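Local coordinates for angiopoietin-related protein 6 (Homo sapiens, PDB 6Y43), which probably acts as a secreted angiopoietin-like growth factor, its fibrinogen-like globe being the likely domain for recognising partners outside the cell, at residues G106-L118 and R128-S141. Sequence-based numbering, arbitrary orientation. Where two conformers were deposited one is given.
Sequences GRGARAHYDGFSL and RLGQYHGDAGDSLS
Y113 reaches across from its strand, and its hydroxyl donates a hydrogen bond to D138, OH to OD1 2.6 Å, from above the carboxylate plane; a tyrosine on a strand can thus tie the sheet to the loop that follows its partner. With CG anti to the carbonyl carbon (chi1 -59°), its ring leans over that loop: L140 CD2 lies over one face, CB of L140 packs against CZ, and the L140 amide gives OH a weak second bond. Y132, its non-hydrogen-bonded antiparallel partner, brings CD1 to 3.6 Å from Y113 CZ, the two rings oblique, and L129 CD2 fills in beside Y113 CG. With an alanine here the phenol would be gone, which would probably leave D138 OD1 without this short bond and a gap between Y132, L129 and L140.

On the opposite face of the sheet the hydrogen-bonded pair H112 and H133 runs its imidazoles nearly parallel but slid apart, so that CB of H112, rather than its ring, sits over the H133 ring, 3.4 Å from the centroid. H133 O is gripped twice, by H112 N at 2.7 Å and by H112 ND1 at 3.0 Å, while H133 NE2 points in its ring plane to D114 OD1 (3.1 Å). At the open end, away from the turn, D135 OD1 takes the R110 amide at 2.7 Å and A136 N returns a bond to R110 O.

A second shell sets these groups: S141 OG holds D138 OD2, E44 binds both H112 NE2 and R110 NH1, and strand 95-102 flanks strand 108-118. The chain turns a corner at D114, an inverse gamma turn, beyond which S117 and R128 pair again. In this fibrinogen-like globe, polar bonds carry the pairing past strand 128-133 into the following loop, and E44 beside H112 NE2 and D114 beside H133 NE2 are likely to polarise the two rings.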
loop_
_atom_site.group_PDB
_atom_site.type_symbol
_atom_site.label_atom_id
_atom_site.label_comp_id
_atom_site.label_asym_id
_atom_site.label_seq_id
_atom_site.Cartn_x
_atom_site.Cartn_y
_atom_site.Cartn_z
ATOM N N GLY A 106 -1.162 -15.528 13.253
ATOM C CA GLY A 106 -2.305 -15.758 12.398
ATOM C C GLY A 106 -3.474 -14.823 12.587
ATOM O O GLY A 106 -4.482 -14.978 11.878
ATOM N N ARG A 107 -3.379 -13.851 13.496
ATOM C CA ARG A 107 -4.452 -12.886 13.661
ATOM C C ARG A 107 -4.401 -11.888 12.509
ATOM O O ARG A 107 -3.327 -11.413 12.124
ATOM C CB ARG A 107 -4.334 -12.151 14.998
ATOM C CG ARG A 107 -5.006 -12.842 16.170
ATOM C CD ARG A 107 -5.163 -11.872 17.338
ATOM N NE ARG A 107 -5.973 -12.386 18.442
ATOM C CZ ARG A 107 -5.535 -12.482 19.694
ATOM N NH1 ARG A 107 -4.292 -12.130 19.995
ATOM N NH2 ARG A 107 -6.336 -12.920 20.657
ATOM N N GLY A 108 -5.566 -11.590 11.952
ATOM C CA GLY A 108 -5.688 -10.645 10.876
ATOM C C GLY A 108 -6.397 -9.388 11.334
ATOM O O GLY A 108 -7.157 -9.405 12.304
ATOM N N ALA A 109 -6.156 -8.279 10.654
ATOM C CA ALA A 109 -6.878 -7.052 10.953
ATOM C C ALA A 109 -6.951 -6.193 9.700
ATOM O O ALA A 109 -6.165 -6.356 8.757
ATOM C CB ALA A 109 -6.220 -6.294 12.113
ATOM N N ARG A 110 -7.920 -5.275 9.691
ATOM C CA ARG A 110 -8.181 -4.458 8.521
ATOM C C ARG A 110 -8.435 -3.011 8.900
ATOM O O ARG A 110 -9.085 -2.731 9.909
ATOM C CB ARG A 110 -9.394 -5.001 7.743
ATOM C CG ARG A 110 -9.342 -6.485 7.526
ATOM C CD ARG A 110 -10.535 -6.948 6.702
ATOM N NE ARG A 110 -10.603 -8.403 6.599
ATOM C CZ ARG A 110 -11.641 -9.061 6.096
ATOM N NH1 ARG A 110 -12.690 -8.386 5.652
ATOM N NH2 ARG A 110 -11.628 -10.385 6.036
ATOM N N ALA A 111 -7.953 -2.100 8.056
ATOM C CA ALA A 111 -8.242 -0.678 8.159
ATOM C C ALA A 111 -8.818 -0.210 6.828
ATOM O O ALA A 111 -8.396 -0.681 5.763
ATOM C CB ALA A 111 -7.005 0.132 8.519
ATOM N N HIS A 112 -9.824 0.661 6.895
ATOM C CA HIS A 112 -10.461 1.236 5.724
ATOM C C HIS A 112 -10.421 2.756 5.810
ATOM O O HIS A 112 -10.624 3.324 6.889
ATOM C CB HIS A 112 -11.939 0.815 5.594
ATOM C CG HIS A 112 -12.185 -0.650 5.728
ATOM N ND1 HIS A 112 -12.142 -1.309 6.938
ATOM C CD2 HIS A 112 -12.531 -1.580 4.806
ATOM C CE1 HIS A 112 -12.419 -2.590 6.749
ATOM N NE2 HIS A 112 -12.652 -2.781 5.464
ATOM N N TYR A 113 -10.174 3.404 4.672
ATOM C CA TYR A 113 -10.262 4.858 4.546
ATOM C C TYR A 113 -11.159 5.191 3.366
ATOM O O TYR A 113 -10.904 4.757 2.236
ATOM C CB TYR A 113 -8.881 5.498 4.386
ATOM C CG TYR A 113 -8.006 5.175 5.570
ATOM C CD1 TYR A 113 -7.332 3.971 5.634
ATOM C CD2 TYR A 113 -7.924 6.032 6.675
ATOM C CE1 TYR A 113 -6.570 3.641 6.741
ATOM C CE2 TYR A 113 -7.153 5.700 7.784
ATOM C CZ TYR A 113 -6.491 4.508 7.818
ATOM O OH TYR A 113 -5.753 4.154 8.935
ATOM N N ASP A 114 -12.232 5.931 3.639
ATOM C CA ASP A 114 -13.210 6.302 2.623
ATOM C C ASP A 114 -12.711 7.567 1.942
ATOM O O ASP A 114 -13.126 8.681 2.232
ATOM C CB ASP A 114 -14.585 6.486 3.243
ATOM C CG ASP A 114 -15.210 5.166 3.666
ATOM O OD1 ASP A 114 -14.649 4.099 3.355
ATOM O OD2 ASP A 114 -16.278 5.189 4.300
ATOM N N GLY A 115 -11.786 7.373 1.023
ATOM C CA GLY A 115 -11.115 8.481 0.393
ATOM C C GLY A 115 -9.635 8.222 0.460
ATOM O O GLY A 115 -9.082 7.977 1.532
ATOM N N PHE A 116 -8.978 8.286 -0.686
ATOM C CA PHE A 116 -7.543 8.024 -0.752
ATOM C C PHE A 116 -7.070 8.611 -2.070
ATOM O O PHE A 116 -7.615 8.285 -3.127
ATOM C CB PHE A 116 -7.220 6.524 -0.660
ATOM C CG PHE A 116 -5.792 6.203 -1.036
ATOM C CD1 PHE A 116 -4.760 6.508 -0.171
ATOM C CD2 PHE A 116 -5.475 5.621 -2.254
ATOM C CE1 PHE A 116 -3.438 6.240 -0.506
ATOM C CE2 PHE A 116 -4.160 5.374 -2.591
ATOM C CZ PHE A 116 -3.138 5.685 -1.728
ATOM N N SER A 117 -6.075 9.479 -2.018
ATOM C CA SER A 117 -5.475 9.982 -3.244
ATOM C C SER A 117 -4.086 10.503 -2.932
ATOM O O SER A 117 -3.716 10.704 -1.767
ATOM C CB SER A 117 -6.327 11.074 -3.895
ATOM O OG SER A 117 -6.292 12.232 -3.102
ATOM N N LEU A 118 -3.337 10.756 -4.002
ATOM C CA LEU A 118 -2.010 11.343 -3.939
ATOM C C LEU A 118 -1.970 12.610 -4.777
ATOM O O LEU A 118 -2.600 12.676 -5.834
ATOM C CB LEU A 118 -0.948 10.360 -4.450
ATOM C CG LEU A 118 -0.798 8.999 -3.769
ATOM C CD1 LEU A 118 0.339 8.223 -4.398
ATOM C CD2 LEU A 118 -0.595 9.177 -2.261
ATOM N N ARG A 128 -3.533 11.965 0.811
ATOM C CA ARG A 128 -4.861 12.416 1.251
ATOM C C ARG A 128 -5.688 11.176 1.600
ATOM O O ARG A 128 -5.674 10.234 0.848
ATOM C CB ARG A 128 -5.547 13.216 0.145
ATOM C CG ARG A 128 -5.179 14.685 0.014
ATOM C CD ARG A 128 -3.944 14.770 -0.848
ATOM N NE ARG A 128 -3.473 16.129 -1.051
ATOM C CZ ARG A 128 -2.779 16.837 -0.162
ATOM N NH1 ARG A 128 -2.472 16.306 1.022
ATOM N NH2 ARG A 128 -2.386 18.076 -0.451
ATOM N N LEU A 129 -6.381 11.129 2.725
ATOM C CA LEU A 129 -7.097 9.918 3.174
ATOM C C LEU A 129 -8.579 10.276 3.251
ATOM O O LEU A 129 -8.927 11.486 3.124
ATOM C CB LEU A 129 -6.522 9.525 4.516
ATOM C CG LEU A 129 -5.192 8.798 4.449
ATOM C CD1 LEU A 129 -4.728 8.500 5.839
ATOM C CD2 LEU A 129 -5.477 7.534 3.596
ATOM N N GLY A 130 -9.499 9.331 3.450
ATOM C CA GLY A 130 -10.731 9.814 4.026
ATOM C C GLY A 130 -11.095 9.309 5.398
ATOM O O GLY A 130 -10.222 8.865 6.183
ATOM N N GLN A 131 -12.389 9.231 5.697
ATOM C CA GLN A 131 -12.841 8.737 6.999
ATOM C C GLN A 131 -12.420 7.301 7.278
ATOM O O GLN A 131 -12.583 6.412 6.448
ATOM C CB GLN A 131 -14.374 8.865 7.097
ATOM C CG GLN A 131 -15.015 8.396 8.388
ATOM C CD GLN A 131 -16.437 8.925 8.493
ATOM O OE1 GLN A 131 -17.252 8.741 7.581
ATOM N NE2 GLN A 131 -16.732 9.620 9.590
ATOM N N TYR A 132 -11.947 7.074 8.501
ATOM C CA TYR A 132 -11.457 5.775 8.924
ATOM C C TYR A 132 -12.561 4.863 9.497
ATOM O O TYR A 132 -13.465 5.315 10.206
ATOM C CB TYR A 132 -10.350 5.928 9.983
ATOM C CG TYR A 132 -10.044 4.624 10.689
ATOM C CD1 TYR A 132 -9.152 3.722 10.162
ATOM C CD2 TYR A 132 -10.701 4.276 11.888
ATOM C CE1 TYR A 132 -8.913 2.515 10.758
ATOM C CE2 TYR A 132 -10.453 3.068 12.501
ATOM C CZ TYR A 132 -9.558 2.188 11.929
ATOM O OH TYR A 132 -9.285 0.969 12.488
ATOM N N HIS A 133 -12.435 3.559 9.229
ATOM C CA HIS A 133 -13.117 2.512 9.994
ATOM C C HIS A 133 -12.350 1.199 9.877
ATOM O O HIS A 133 -11.749 0.922 8.838
ATOM C CB HIS A 133 -14.578 2.325 9.525
ATOM C CG HIS A 133 -14.748 2.100 8.050
ATOM N ND1 HIS A 133 -15.140 0.892 7.513
ATOM C CD2 HIS A 133 -14.630 2.949 7.005
ATOM C CE1 HIS A 133 -15.233 0.998 6.201
ATOM N NE2 HIS A 133 -14.921 2.236 5.864
ATOM N N GLY A 134 -12.380 0.387 10.931
ATOM C CA GLY A 134 -11.829 -0.958 10.839
ATOM C C GLY A 134 -11.388 -1.481 12.190
ATOM O O GLY A 134 -11.297 -0.749 13.167
ATOM N N ASP A 135 -11.080 -2.791 12.222
ATOM C CA ASP A 135 -10.638 -3.392 13.474
ATOM C C ASP A 135 -9.155 -3.193 13.740
ATOM O O ASP A 135 -8.726 -3.335 14.887
ATOM C CB ASP A 135 -11.011 -4.893 13.536
ATOM C CG ASP A 135 -10.430 -5.735 12.424
ATOM O OD1 ASP A 135 -10.029 -5.208 11.397
ATOM O OD2 ASP A 135 -10.445 -6.974 12.582
ATOM N N ALA A 136 -8.372 -2.809 12.734
ATOM C CA ALA A 136 -6.939 -2.685 12.929
ATOM C C ALA A 136 -6.598 -1.525 13.853
ATOM O O ALA A 136 -5.593 -1.576 14.573
ATOM C CB ALA A 136 -6.254 -2.482 11.576
ATOM N N GLY A 137 -7.376 -0.458 13.790
ATOM C CA GLY A 137 -6.970 0.790 14.418
ATOM C C GLY A 137 -6.411 1.755 13.381
ATOM O O GLY A 137 -5.915 1.352 12.321
ATOM N N ASP A 138 -6.509 3.051 13.675
ATOM C CA ASP A 138 -6.224 4.068 12.660
ATOM C C ASP A 138 -4.776 4.531 12.791
ATOM O O ASP A 138 -4.471 5.601 13.323
ATOM C CB ASP A 138 -7.197 5.233 12.763
ATOM C CG ASP A 138 -7.015 6.252 11.644
ATOM O OD1 ASP A 138 -6.150 6.039 10.754
ATOM O OD2 ASP A 138 -7.747 7.261 11.673
ATOM N N SER A 139 -3.864 3.720 12.248
ATOM C CA SER A 139 -2.446 4.018 12.331
ATOM C C SER A 139 -1.886 4.609 11.034
ATOM O O SER A 139 -0.669 4.714 10.898
ATOM C CB SER A 139 -1.666 2.775 12.739
ATOM O OG SER A 139 -2.041 2.343 14.045
ATOM N N LEU A 140 -2.752 5.049 10.119
ATOM C CA LEU A 140 -2.321 5.843 8.977
ATOM C C LEU A 140 -2.766 7.305 9.038
ATOM O O LEU A 140 -2.219 8.127 8.306
ATOM C CB LEU A 140 -2.838 5.238 7.665
ATOM C CG LEU A 140 -2.118 5.605 6.375
ATOM C CD1 LEU A 140 -0.651 5.226 6.298
ATOM C CD2 LEU A 140 -2.905 4.982 5.201
ATOM N N SER A 141 -3.709 7.665 9.900
ATOM C CA SER A 141 -4.226 9.028 9.869
ATOM C C SER A 141 -3.149 10.037 10.228
ATOM O O SER A 141 -3.173 11.162 9.724
ATOM C CB SER A 141 -5.430 9.150 10.805
ATOM O OG SER A 141 -6.624 8.887 10.085
HETATM O O HOH W 1 -14.465 10.441 3.977
#